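Local coordinates for putative uncharacterized protein (Archaeoglobus fulgidus, PDB 3VU0), which is the C-terminal globular domain of an archaeal AglB protein of the OST core family, built from a small mixed beta-sheet packed among helices, at residues W38-W43 with V89-L94; E93-P98 with D126-T131; E99-K104 with M119-I124; V138-N143 with F147-N152. All blocks are in the same frame, centred on the assembly; numbering follows the deposited sequence.

Contact 1 of 4, residues W38-W43 with V89-L94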
loop_
_atom_site.group_PDB
_atom_site.type_symbol
_atom_site.label_atom_id
_atom_site.label_comp_id
_atom_site.label_asym_id
_atom_site.label_seq_id
_atom_site.Cartn_x
_atom_site.Cartn_y
_atom_site.Cartn_z
ATOM N N TRP A 38 5.144 3.233 -4.779
ATOM C CA TRP A 38 5.476 4.013 -5.966
ATOM C C TRP A 38 5.577 3.246 -7.286
ATOM O O TRP A 38 5.345 3.820 -8.347
ATOM C CB TRP A 38 6.756 4.831 -5.732
ATOM C CG TRP A 38 8.006 4.031 -5.712
ATOM C CD1 TRP A 38 8.532 3.349 -4.653
ATOM C CD2 TRP A 38 8.886 3.805 -6.814
ATOM N NE1 TRP A 38 9.690 2.710 -5.029
ATOM C CE2 TRP A 38 9.930 2.974 -6.354
ATOM C CE3 TRP A 38 8.895 4.227 -8.151
ATOM C CZ2 TRP A 38 10.975 2.552 -7.183
ATOM C CZ3 TRP A 38 9.939 3.807 -8.979
ATOM C CH2 TRP A 38 10.963 2.977 -8.487
ATOM N N ASP A 39 5.902 1.957 -7.231
ATOM C CA ASP A 39 6.006 1.159 -8.451
ATOM C C ASP A 39 4.728 1.172 -9.296
ATOM O O ASP A 39 4.786 1.066 -10.523
ATOM C CB ASP A 39 6.317 -0.312 -8.131
ATOM C CG ASP A 39 7.694 -0.516 -7.535
ATOM O OD1 ASP A 39 8.568 0.358 -7.711
ATOM O OD2 ASP A 39 7.901 -1.574 -6.909
ATOM N N TYR A 40 3.580 1.288 -8.637
ATOM C CA TYR A 40 2.291 1.250 -9.328
ATOM C C TYR A 40 1.687 2.613 -9.643
ATOM O O TYR A 40 0.615 2.696 -10.260
ATOM C CB TYR A 40 1.294 0.454 -8.480
ATOM C CG TYR A 40 1.907 -0.742 -7.783
ATOM C CD1 TYR A 40 2.475 -1.788 -8.513
ATOM C CD2 TYR A 40 1.919 -0.825 -6.393
ATOM C CE1 TYR A 40 3.039 -2.896 -7.869
ATOM C CE2 TYR A 40 2.479 -1.922 -5.738
ATOM C CZ TYR A 40 3.036 -2.953 -6.482
ATOM O OH TYR A 40 3.579 -4.040 -5.832
ATOM N N GLY A 41 2.365 3.673 -9.217
ATOM C CA GLY A 41 1.866 5.019 -9.432
ATOM C C GLY A 41 1.417 5.360 -10.843
ATOM O O GLY A 41 0.303 5.853 -11.039
ATOM N N ASN A 42 2.278 5.106 -11.825
ATOM C CA ASN A 42 1.955 5.414 -13.214
ATOM C C ASN A 42 0.725 4.678 -13.723
ATOM O O ASN A 42 -0.035 5.219 -14.528
ATOM C CB ASN A 42 3.154 5.121 -14.126
ATOM C CG ASN A 42 4.295 6.101 -13.914
ATOM O OD1 ASN A 42 4.068 7.295 -13.753
ATOM N ND2 ASN A 42 5.525 5.600 -13.923
ATOM N N TRP A 43 0.527 3.448 -13.258
ATOM C CA TRP A 43 -0.632 2.670 -13.675
ATOM C C TRP A 43 -1.911 3.319 -13.163
ATOM O O TRP A 43 -2.883 3.495 -13.903
ATOM C CB TRP A 43 -0.553 1.239 -13.134
ATOM C CG TRP A 43 0.323 0.314 -13.921
ATOM C CD1 TRP A 43 0.836 0.526 -15.171
ATOM C CD2 TRP A 43 0.727 -1.007 -13.541
ATOM N NE1 TRP A 43 1.528 -0.583 -15.594
ATOM C CE2 TRP A 43 1.477 -1.540 -14.612
ATOM C CE3 TRP A 43 0.525 -1.795 -12.396
ATOM C CZ2 TRP A 43 2.025 -2.827 -14.576
ATOM C CZ3 TRP A 43 1.069 -3.074 -12.358
ATOM C CH2 TRP A 43 1.812 -3.578 -13.446
ATOM N N VAL A 89 -4.257 1.202 -1.997
ATOM C CA VAL A 89 -4.150 -0.017 -2.787
ATOM C C VAL A 89 -2.950 -0.832 -2.318
ATOM O O VAL A 89 -1.822 -0.335 -2.290
ATOM C CB VAL A 89 -3.988 0.293 -4.298
ATOM C CG1 VAL A 89 -3.807 -1.004 -5.087
ATOM C CG2 VAL A 89 -5.207 1.039 -4.802
ATOM N N THR A 90 -3.202 -2.074 -1.922
ATOM C CA THR A 90 -2.131 -2.957 -1.474
ATOM C C THR A 90 -1.981 -4.085 -2.484
ATOM O O THR A 90 -2.910 -4.391 -3.228
ATOM C CB THR A 90 -2.419 -3.566 -0.075
ATOM O OG1 THR A 90 -3.619 -4.347 -0.130
ATOM C CG2 THR A 90 -2.581 -2.463 0.963
ATOM N N VAL A 91 -0.807 -4.707 -2.504
ATOM C CA VAL A 91 -0.544 -5.790 -3.446
ATOM C C VAL A 91 0.192 -6.904 -2.716
ATOM O O VAL A 91 1.052 -6.635 -1.878
ATOM C CB VAL A 91 0.317 -5.280 -4.623
ATOM C CG1 VAL A 91 0.445 -6.356 -5.690
ATOM C CG2 VAL A 91 -0.302 -4.020 -5.201
ATOM N N GLU A 92 -0.136 -8.153 -3.034
ATOM C CA GLU A 92 0.490 -9.285 -2.358
ATOM C C GLU A 92 2.021 -9.295 -2.379
ATOM O O GLU A 92 2.640 -9.658 -1.382
ATOM C CB GLU A 92 -0.036 -10.617 -2.914
ATOM C CG GLU A 92 0.394 -11.824 -2.071
ATOM C CD GLU A 92 -0.119 -13.152 -2.607
ATOM O OE1 GLU A 92 0.174 -14.201 -1.988
ATOM O OE2 GLU A 92 -0.814 -13.152 -3.644
ATOM N N GLU A 93 2.634 -8.894 -3.492
ATOM C CA GLU A 93 4.101 -8.892 -3.571
ATOM C C GLU A 93 4.767 -7.943 -2.565
ATOM O O GLU A 93 5.977 -7.985 -2.381
ATOM C CB GLU A 93 4.574 -8.559 -4.997
ATOM C CG GLU A 93 4.237 -7.155 -5.481
ATOM C CD GLU A 93 4.807 -6.841 -6.867
ATOM O OE1 GLU A 93 4.599 -5.714 -7.356
ATOM O OE2 GLU A 93 5.466 -7.714 -7.471
ATOM N N LEU A 94 3.976 -7.096 -1.911
ATOM C CA LEU A 94 4.502 -6.158 -0.915
ATOM C C LEU A 94 4.602 -6.805 0.467
ATOM O O LEU A 94 5.344 -6.340 1.330
ATOM C CB LEU A 94 3.588 -4.935 -0.791
ATOM C CG LEU A 94 3.318 -4.060 -2.015
ATOM C CD1 LEU A 94 2.436 -2.879 -1.608
ATOM C CD2 LEU A 94 4.627 -3.575 -2.589
#
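Y40 carries this contact alone on its side, its ring end reaching V91, E93 and L94 in turn. At V91, the last residue of strand 85-91, the branch CG2 does the touching: it stands 3.5 Å from Y40 CE2 and 3.7 Å from Y40 CZ, an apolar approach from the direction opposite to that of the ring. W38-G41 are the last four residues of the WWDYG signature of the AglB, PglB and STT3 family, so Y40 ties that motif to the strand end. E93, in the 3-10 segment that follows, places CG between its backbone N and carbonyl carbon (chi1 65°) and then runs fully extended, which delivers OE1 to the phenol. Y40 OH donates to E93 OE1 over a very short 2.5 Å. The acceptor lies in the ring plane on the CE1 side, and ring and carboxylate planes are only 24° apart. K104 NZ holds the same OE1 in a salt bridge and also pairs with D39 OD2. L94, whose backbone N bonds to V91 O, brings CD2 to 3.4 Å from Y40 OH, at the ring edge on the CE2 side. Beyond these segments, the ring of W7 also meets that of Y40.

Contact 2 of 4, residues E93-P98 with D126-T131; sequences ELTVKP and DFFNKT
The carbonyl oxygen of F128, the residue whose ring meets T95 and V96, is gripped twice from within its own turn. T131 N reaches F128 O at 3.0 Å, closing a type I turn, and T131 OG1 donates to F128 O at 2.9 Å, in the carbonyl plane and on a lone pair. CG of F128 lies anti to its backbone N (chi1 169°), which sends the ring across to the loop. V96 CG2 lies over one face, 4.0 Å from the ring centroid and 28° off its normal, a CH-pi contact. The backbone N of V96 stands on that same face, 3.7 Å above the plane and offset toward the rim. At the far end of the ring, T95 CB comes to 3.7 Å from F128 CZ, while T95 OG1 is engaged by E92 O. F105 of helix 105-112 meets the F128 ring edge-to-face. Dispersion and CH-pi attraction therefore join loop to helix end here, at the cost of burying V96 N without a partner in the model.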
loop_
_atom_site.group_PDB
_atom_site.type_symbol
_atom_site.label_atom_id
_atom_site.label_comp_id
_atom_site.label_asym_id
_atom_site.label_seq_id
_atom_site.Cartn_x
_atom_site.Cartn_y
_atom_site.Cartn_z
ATOM N N GLU A 93 2.634 -8.894 -3.492
ATOM C CA GLU A 93 4.101 -8.892 -3.571
ATOM C C GLU A 93 4.767 -7.943 -2.565
ATOM O O GLU A 93 5.977 -7.985 -2.381
ATOM C CB GLU A 93 4.574 -8.559 -4.997
ATOM C CG GLU A 93 4.237 -7.155 -5.481
ATOM C CD GLU A 93 4.807 -6.841 -6.867
ATOM O OE1 GLU A 93 4.599 -5.714 -7.356
ATOM O OE2 GLU A 93 5.466 -7.714 -7.471
ATOM N N LEU A 94 3.976 -7.096 -1.911
ATOM C CA LEU A 94 4.502 -6.158 -0.915
ATOM C C LEU A 94 4.602 -6.805 0.467
ATOM O O LEU A 94 5.344 -6.340 1.330
ATOM C CB LEU A 94 3.588 -4.935 -0.791
ATOM C CG LEU A 94 3.318 -4.060 -2.015
ATOM C CD1 LEU A 94 2.436 -2.879 -1.608
ATOM C CD2 LEU A 94 4.627 -3.575 -2.589
ATOM N N THR A 95 3.841 -7.872 0.672
ATOM C CA THR A 95 3.811 -8.549 1.959
ATOM C C THR A 95 4.908 -9.585 2.140
ATOM O O THR A 95 5.514 -10.052 1.177
ATOM C CB THR A 95 2.459 -9.248 2.176
ATOM O OG1 THR A 95 2.334 -10.331 1.248
ATOM C CG2 THR A 95 1.305 -8.270 1.956
ATOM N N VAL A 96 5.159 -9.939 3.394
ATOM C CA VAL A 96 6.166 -10.940 3.715
ATOM C C VAL A 96 5.478 -12.295 3.620
ATOM O O VAL A 96 4.392 -12.480 4.168
ATOM C CB VAL A 96 6.715 -10.736 5.141
ATOM C CG1 VAL A 96 7.683 -11.860 5.504
ATOM C CG2 VAL A 96 7.425 -9.389 5.227
ATOM N N LYS A 97 6.100 -13.229 2.910
ATOM C CA LYS A 97 5.545 -14.572 2.740
ATOM C C LYS A 97 6.367 -15.578 3.543
ATOM O O LYS A 97 7.593 -15.525 3.545
ATOM C CB LYS A 97 5.545 -14.955 1.256
ATOM N N PRO A 98 5.699 -16.522 4.225
ATOM C CA PRO A 98 6.382 -17.537 5.037
ATOM C C PRO A 98 7.318 -18.472 4.268
ATOM O O PRO A 98 8.273 -19.013 4.838
ATOM C CB PRO A 98 5.228 -18.319 5.670
ATOM C CG PRO A 98 4.075 -17.359 5.632
ATOM C CD PRO A 98 4.240 -16.693 4.296
ATOM N N ASP A 126 8.187 -10.410 12.543
ATOM C CA ASP A 126 7.442 -9.886 13.684
ATOM C C ASP A 126 7.105 -8.409 13.472
ATOM O O ASP A 126 6.007 -7.973 13.800
ATOM C CB ASP A 126 8.236 -10.064 14.987
ATOM C CG ASP A 126 8.378 -11.527 15.390
ATOM O OD1 ASP A 126 7.604 -12.374 14.888
ATOM O OD2 ASP A 126 9.260 -11.827 16.221
ATOM N N PHE A 127 8.045 -7.647 12.923
ATOM C CA PHE A 127 7.812 -6.227 12.646
ATOM C C PHE A 127 6.681 -6.093 11.613
ATOM O O PHE A 127 5.728 -5.332 11.808
ATOM C CB PHE A 127 9.083 -5.568 12.102
ATOM C CG PHE A 127 8.883 -4.146 11.653
ATOM C CD1 PHE A 127 8.556 -3.154 12.567
ATOM C CD2 PHE A 127 8.980 -3.808 10.309
ATOM C CE1 PHE A 127 8.325 -1.837 12.145
ATOM C CE2 PHE A 127 8.751 -2.500 9.878
ATOM C CZ PHE A 127 8.422 -1.514 10.799
ATOM N N PHE A 128 6.785 -6.840 10.519
ATOM C CA PHE A 128 5.759 -6.798 9.476
ATOM C C PHE A 128 4.361 -7.067 10.032
ATOM O O PHE A 128 3.394 -6.390 9.672
ATOM C CB PHE A 128 6.056 -7.826 8.380
ATOM C CG PHE A 128 4.920 -8.022 7.416
ATOM C CD1 PHE A 128 4.579 -7.021 6.505
ATOM C CD2 PHE A 128 4.150 -9.181 7.458
ATOM C CE1 PHE A 128 3.484 -7.172 5.656
ATOM C CE2 PHE A 128 3.048 -9.344 6.611
ATOM C CZ PHE A 128 2.716 -8.338 5.711
ATOM N N ASN A 129 4.256 -8.052 10.913
ATOM C CA ASN A 129 2.963 -8.409 11.466
ATOM C C ASN A 129 2.283 -7.333 12.311
ATOM O O ASN A 129 1.118 -7.477 12.658
ATOM C CB ASN A 129 3.071 -9.723 12.251
ATOM C CG ASN A 129 3.311 -10.923 11.339
ATOM O OD1 ASN A 129 2.945 -10.902 10.161
ATOM N ND2 ASN A 129 3.912 -11.977 11.883
ATOM N N LYS A 130 2.997 -6.250 12.614
ATOM C CA LYS A 130 2.429 -5.155 13.406
ATOM C C LYS A 130 2.127 -3.930 12.536
ATOM O O LYS A 130 1.588 -2.933 13.021
ATOM C CB LYS A 130 3.410 -4.718 14.500
ATOM C CG LYS A 130 3.830 -5.797 15.481
ATOM C CD LYS A 130 4.979 -5.293 16.351
ATOM C CE LYS A 130 5.481 -6.371 17.294
ATOM N NZ LYS A 130 6.701 -5.916 18.019
ATOM N N THR A 131 2.467 -4.003 11.253
ATOM C CA THR A 131 2.275 -2.861 10.366
ATOM C C THR A 131 0.909 -2.711 9.704
ATOM O O THR A 131 0.098 -3.637 9.668
ATOM C CB THR A 131 3.319 -2.854 9.233
ATOM O OG1 THR A 131 3.015 -3.903 8.304
ATOM C CG2 THR A 131 4.724 -3.059 9.792
#

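Contact 3 of 4, residues E99-K104 with M119-I124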
loop_
_atom_site.group_PDB
_atom_site.type_symbol
_atom_site.label_atom_id
_atom_site.label_comp_id
_atom_site.label_asym_id
_atom_site.label_seq_id
_atom_site.Cartn_x
_atom_site.Cartn_y
_atom_site.Cartn_z
ATOM N N GLU A 99 7.040 -18.672 2.982
ATOM C CA GLU A 99 7.841 -19.585 2.174
ATOM C C GLU A 99 9.083 -18.986 1.526
ATOM O O GLU A 99 9.855 -19.707 0.891
ATOM C CB GLU A 99 6.979 -20.242 1.084
ATOM C CG GLU A 99 6.546 -19.300 -0.044
ATOM C CD GLU A 99 5.249 -18.567 0.255
ATOM O OE1 GLU A 99 4.914 -18.400 1.446
ATOM O OE2 GLU A 99 4.565 -18.148 -0.709
ATOM N N THR A 100 9.291 -17.683 1.679
ATOM C CA THR A 100 10.465 -17.049 1.082
ATOM C C THR A 100 10.888 -15.774 1.798
ATOM O O THR A 100 10.122 -15.214 2.573
ATOM C CB THR A 100 10.219 -16.705 -0.394
ATOM O OG1 THR A 100 11.373 -16.045 -0.928
ATOM C CG2 THR A 100 9.002 -15.792 -0.532
ATOM N N ASN A 101 12.113 -15.324 1.538
ATOM C CA ASN A 101 12.606 -14.095 2.147
ATOM C C ASN A 101 12.392 -12.933 1.188
ATOM O O ASN A 101 12.560 -11.773 1.556
ATOM C CB ASN A 101 14.094 -14.211 2.489
ATOM C CG ASN A 101 14.380 -15.344 3.450
ATOM O OD1 ASN A 101 13.586 -15.625 4.347
ATOM N ND2 ASN A 101 15.522 -15.995 3.274
ATOM N N LYS A 102 12.019 -13.261 -0.047
ATOM C CA LYS A 102 11.777 -12.253 -1.073
ATOM C C LYS A 102 10.478 -11.495 -0.833
ATOM O O LYS A 102 9.435 -12.089 -0.571
ATOM C CB LYS A 102 11.725 -12.904 -2.457
ATOM C CG LYS A 102 11.438 -11.921 -3.595
ATOM C CD LYS A 102 11.122 -12.648 -4.889
ATOM C CE LYS A 102 10.687 -11.677 -5.977
ATOM N NZ LYS A 102 10.198 -12.395 -7.190
ATOM N N THR A 103 10.549 -10.173 -0.931
ATOM C CA THR A 103 9.378 -9.329 -0.733
ATOM C C THR A 103 9.751 -7.874 -0.947
ATOM O O THR A 103 10.883 -7.472 -0.672
ATOM C CB THR A 103 8.807 -9.474 0.691
ATOM O OG1 THR A 103 7.783 -8.492 0.896
ATOM C CG2 THR A 103 9.903 -9.274 1.734
ATOM N N LYS A 104 8.809 -7.081 -1.441
ATOM C CA LYS A 104 9.091 -5.673 -1.642
ATOM C C LYS A 104 9.003 -4.924 -0.316
ATOM O O LYS A 104 9.209 -3.715 -0.262
ATOM C CB LYS A 104 8.137 -5.076 -2.680
ATOM C CG LYS A 104 8.428 -5.570 -4.094
ATOM C CD LYS A 104 7.544 -4.902 -5.130
ATOM C CE LYS A 104 7.988 -5.256 -6.546
ATOM N NZ LYS A 104 7.220 -4.471 -7.555
HETATM N N MSE A 119 18.801 -6.968 11.090
HETATM C CA MSE A 119 17.750 -7.638 11.854
HETATM C C MSE A 119 17.674 -9.129 11.545
HETATM O O MSE A 119 17.972 -9.549 10.436
HETATM C CB MSE A 119 16.392 -7.002 11.549
HETATM C CG MSE A 119 16.294 -5.539 11.925
HETATM SE SE MSE A 119 14.780 -4.708 11.079
HETATM C CE MSE A 119 13.360 -5.531 12.113
ATOM N N LYS A 120 17.284 -9.922 12.538
ATOM C CA LYS A 120 17.130 -11.360 12.339
ATOM C C LYS A 120 15.906 -11.553 11.455
ATOM O O LYS A 120 15.000 -10.717 11.451
ATOM C CB LYS A 120 16.912 -12.071 13.675
ATOM C CG LYS A 120 18.141 -12.091 14.574
ATOM C CD LYS A 120 17.888 -12.924 15.822
ATOM C CE LYS A 120 19.165 -13.123 16.628
ATOM N NZ LYS A 120 19.756 -11.829 17.074
ATOM N N ASN A 121 15.864 -12.654 10.716
ATOM C CA ASN A 121 14.729 -12.900 9.840
ATOM C C ASN A 121 13.407 -12.802 10.602
ATOM O O ASN A 121 12.474 -12.161 10.134
ATOM C CB ASN A 121 14.846 -14.274 9.181
ATOM C CG ASN A 121 13.866 -14.455 8.033
ATOM O OD1 ASN A 121 13.943 -13.757 7.017
ATOM N ND2 ASN A 121 12.937 -15.391 8.190
ATOM N N LYS A 122 13.325 -13.424 11.778
ATOM C CA LYS A 122 12.083 -13.380 12.541
ATOM C C LYS A 122 11.754 -11.977 13.046
ATOM O O LYS A 122 10.584 -11.627 13.188
ATOM C CB LYS A 122 12.121 -14.368 13.715
ATOM C CG LYS A 122 10.794 -14.463 14.463
ATOM C CD LYS A 122 10.800 -15.598 15.480
ATOM C CE LYS A 122 9.549 -15.569 16.332
ATOM N NZ LYS A 122 9.524 -14.392 17.254
ATOM N N GLU A 123 12.773 -11.169 13.328
ATOM C CA GLU A 123 12.512 -9.803 13.774
ATOM C C GLU A 123 11.824 -9.020 12.645
ATOM O O GLU A 123 10.986 -8.153 12.898
ATOM C CB GLU A 123 13.813 -9.103 14.185
ATOM C CG GLU A 123 14.498 -9.747 15.385
ATOM C CD GLU A 123 15.746 -8.997 15.836
ATOM O OE1 GLU A 123 16.583 -8.667 14.976
ATOM O OE2 GLU A 123 15.894 -8.750 17.054
ATOM N N ILE A 124 12.173 -9.333 11.402
ATOM C CA ILE A 124 11.571 -8.660 10.250
ATOM C C ILE A 124 10.117 -9.099 10.112
ATOM O O ILE A 124 9.234 -8.276 9.877
ATOM C CB ILE A 124 12.341 -8.987 8.945
ATOM C CG1 ILE A 124 13.742 -8.375 9.011
ATOM C CG2 ILE A 124 11.579 -8.476 7.722
ATOM C CD1 ILE A 124 14.616 -8.739 7.828
#
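The side chains of N101 and N121 meet at about a right angle, and their amide planes stand 66° apart, so the two flat groups neither stack nor lie edge to edge in one plane. N121 holds CG anti to its backbone N (chi1 -167°), which carries its amide off the first turn of helix 121-128 toward the loop. N101 has CG beside its own N instead (chi1 -59°), and although its CB sets off alongside the helix rather than at it, the amide ends nearer. The oxygens as modelled, N101 OD1 and N121 OD1, are 3.3 Å apart. Both amides are probably turned over, so the polarity of this approach is doubtful.

Each segment has a bond of its own next to the touching residue. T100 OG1 accepts from K102 N at 3.0 Å, an ST turn that bends the loop round N101. E123 OE1 takes the N-H of K120, the N-cap residue, at 2.8 Å on its anti side, which is one half of a capping box. The contact is a small surface touch about 18 Å from the chain centre, between the start of helix 121-128 and the loop that joins strand 85-91 to helix 105-112, where T103 OG1 caps F105 N.

Contact 4 of 4, residues V138-N143 with F147-N152; sequences VENATN and FRLLKN
A type I' turn from E139 to T142 closes helix 132-138 and sets N140 and A141 against strand 147-153, an outermost strand of the mixed sheet. N140 and A141 both have positive phi, 60° and 58°, as this turn requires. The turn is pinned at E139 O, which T142 N reaches at 3.2 Å and T142 OG1 at 3.0 Å, both from the same face of the carbonyl plane. Across the contact, A141 CB points at the strand backbone, lying 3.7 Å from F147 O and 4.3 Å from F147 CB. L149, with CG anti to its backbone N (chi1 177°), lies alongside N140, and the two side chains point the same way; its branch CD2 comes to 3.6 Å from N140 OD1. That oxygen finds its polar partner in K157 NZ, on the adjoining strand 156-161. One water links the backbones: it donates to N140 O and accepts from L149 N, each at 2.9 Å. Further along, L150 and K151 both face I158 in a classic beta bulge. A carbonyl of the turn and an outward N-H of the edge strand are thus satisfied through solvent, while the direct contact between the segments is mostly van der Waals.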
loop_
_atom_site.group_PDB
_atom_site.type_symbol
_atom_site.label_atom_id
_atom_site.label_comp_id
_atom_site.label_asym_id
_atom_site.label_seq_id
_atom_site.Cartn_x
_atom_site.Cartn_y
_atom_site.Cartn_z
ATOM N N VAL A 138 -3.252 -8.430 4.680
ATOM C CA VAL A 138 -3.425 -9.749 5.276
ATOM C C VAL A 138 -4.722 -9.912 6.066
ATOM O O VAL A 138 -5.447 -10.881 5.860
ATOM C CB VAL A 138 -2.227 -10.123 6.188
ATOM C CG1 VAL A 138 -2.444 -11.513 6.789
ATOM C CG2 VAL A 138 -0.935 -10.108 5.380
ATOM N N GLU A 139 -5.026 -8.972 6.958
ATOM C CA GLU A 139 -6.249 -9.076 7.757
ATOM C C GLU A 139 -7.481 -8.460 7.098
ATOM O O GLU A 139 -8.573 -8.508 7.659
ATOM C CB GLU A 139 -6.055 -8.426 9.131
ATOM C CG GLU A 139 -4.910 -8.996 9.950
ATOM C CD GLU A 139 -4.989 -8.587 11.410
ATOM O OE1 GLU A 139 -5.320 -7.415 11.686
ATOM O OE2 GLU A 139 -4.712 -9.434 12.283
ATOM N N ASN A 140 -7.308 -7.880 5.914
ATOM C CA ASN A 140 -8.419 -7.256 5.200
ATOM C C ASN A 140 -9.059 -6.117 5.996
ATOM O O ASN A 140 -10.270 -5.891 5.914
ATOM C CB ASN A 140 -9.484 -8.303 4.844
ATOM C CG ASN A 140 -8.988 -9.314 3.822
ATOM O OD1 ASN A 140 -8.434 -8.945 2.785
ATOM N ND2 ASN A 140 -9.195 -10.597 4.106
ATOM N N ALA A 141 -8.231 -5.410 6.761
ATOM C CA ALA A 141 -8.655 -4.273 7.572
ATOM C C ALA A 141 -9.742 -4.591 8.593
ATOM O O ALA A 141 -10.393 -3.681 9.108
ATOM C CB ALA A 141 -9.116 -3.131 6.663
ATOM N N THR A 142 -9.932 -5.870 8.900
ATOM C CA THR A 142 -10.954 -6.261 9.862
ATOM C C THR A 142 -10.681 -5.672 11.245
ATOM O O THR A 142 -11.602 -5.478 12.039
ATOM C CB THR A 142 -11.054 -7.796 9.986
ATOM O OG1 THR A 142 -9.784 -8.333 10.381
ATOM C CG2 THR A 142 -11.469 -8.410 8.659
ATOM N N ASN A 143 -9.413 -5.380 11.524
ATOM C CA ASN A 143 -9.021 -4.821 12.813
ATOM C C ASN A 143 -8.596 -3.356 12.719
ATOM O O ASN A 143 -7.774 -2.888 13.506
ATOM C CB ASN A 143 -7.881 -5.648 13.410
ATOM C CG ASN A 143 -8.311 -7.053 13.776
ATOM O OD1 ASN A 143 -7.480 -7.946 13.928
ATOM N ND2 ASN A 143 -9.614 -7.252 13.933
ATOM N N PHE A 147 -10.179 2.232 8.073
ATOM C CA PHE A 147 -10.002 1.630 6.756
ATOM C C PHE A 147 -10.944 0.452 6.597
ATOM O O PHE A 147 -11.206 -0.274 7.553
ATOM C CB PHE A 147 -8.558 1.153 6.588
ATOM C CG PHE A 147 -7.543 2.243 6.731
ATOM C CD1 PHE A 147 -7.156 3.000 5.630
ATOM C CD2 PHE A 147 -6.995 2.536 7.978
ATOM C CE1 PHE A 147 -6.238 4.032 5.762
ATOM C CE2 PHE A 147 -6.077 3.568 8.123
ATOM C CZ PHE A 147 -5.697 4.319 7.010
ATOM N N ARG A 148 -11.448 0.259 5.386
ATOM C CA ARG A 148 -12.371 -0.837 5.115
ATOM C C ARG A 148 -12.124 -1.365 3.711
ATOM O O ARG A 148 -12.030 -0.589 2.755
ATOM C CB ARG A 148 -13.817 -0.337 5.256
ATOM C CG ARG A 148 -14.909 -1.349 4.929
ATOM C CD ARG A 148 -16.258 -0.831 5.424
ATOM N NE ARG A 148 -16.605 0.465 4.839
ATOM C CZ ARG A 148 -17.461 1.325 5.382
ATOM N NH1 ARG A 148 -18.063 1.038 6.530
ATOM N NH2 ARG A 148 -17.722 2.475 4.774
ATOM N N LEU A 149 -12.000 -2.684 3.590
ATOM C CA LEU A 149 -11.774 -3.302 2.293
ATOM C C LEU A 149 -12.973 -3.016 1.396
ATOM O O LEU A 149 -14.122 -3.304 1.748
ATOM C CB LEU A 149 -11.572 -4.813 2.449
ATOM C CG LEU A 149 -11.388 -5.602 1.149
ATOM C CD1 LEU A 149 -10.198 -5.051 0.359
ATOM C CD2 LEU A 149 -11.174 -7.075 1.486
ATOM N N LEU A 150 -12.690 -2.440 0.235
ATOM C CA LEU A 150 -13.704 -2.064 -0.737
ATOM C C LEU A 150 -13.880 -3.138 -1.805
ATOM O O LEU A 150 -14.990 -3.586 -2.083
ATOM C CB LEU A 150 -13.282 -0.752 -1.402
ATOM C CG LEU A 150 -14.315 0.286 -1.828
ATOM C CD1 LEU A 150 -13.601 1.394 -2.605
ATOM C CD2 LEU A 150 -15.390 -0.361 -2.677
ATOM N N LYS A 151 -12.772 -3.552 -2.407
ATOM C CA LYS A 151 -12.825 -4.555 -3.457
ATOM C C LYS A 151 -11.560 -5.405 -3.420
ATOM O O LYS A 151 -10.459 -4.884 -3.266
ATOM C CB LYS A 151 -12.971 -3.864 -4.815
ATOM C CG LYS A 151 -13.699 -4.679 -5.855
ATOM C CD LYS A 151 -15.185 -4.799 -5.531
ATOM C CE LYS A 151 -15.894 -5.654 -6.578
ATOM N NZ LYS A 151 -17.361 -5.784 -6.307
ATOM N N ASN A 152 -11.736 -6.714 -3.564
ATOM C CA ASN A 152 -10.636 -7.670 -3.523
ATOM C C ASN A 152 -10.423 -8.302 -4.900
ATOM O O ASN A 152 -11.248 -9.090 -5.361
ATOM C CB ASN A 152 -10.964 -8.754 -2.488
ATOM C CG ASN A 152 -9.854 -9.769 -2.320
ATOM O OD1 ASN A 152 -8.969 -9.888 -3.164
ATOM N ND2 ASN A 152 -9.906 -10.520 -1.228
HETATM O O HOH W 1 -12.700 -4.347 5.838
#

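How the contacts relate
Contacts 1, 2 and 3 follow one stretch of chain, V89 to K104, as it leaves the sheet. Contacts 1 and 2 share E93 and L94, with centres about 15 Å apart. K104 of contact 3 returns to contact 1, its NZ 2.9 Å from E93 OE1 and 3.0 Å from D39 OD2, which brings the WWDYG region into reach of the loop. Contacts 2 and 3 are neighbours, about 8 Å between centres; both use helix 121-128, and T103 OG1 lies 2.8 Å from T95 O, a probable hydrogen bond. Contact 4 stands apart: F128 CZ to V138 CG2, 4.1 Å, joins it to contact 2, while its strand belongs to the sheet that contact 1 also reaches.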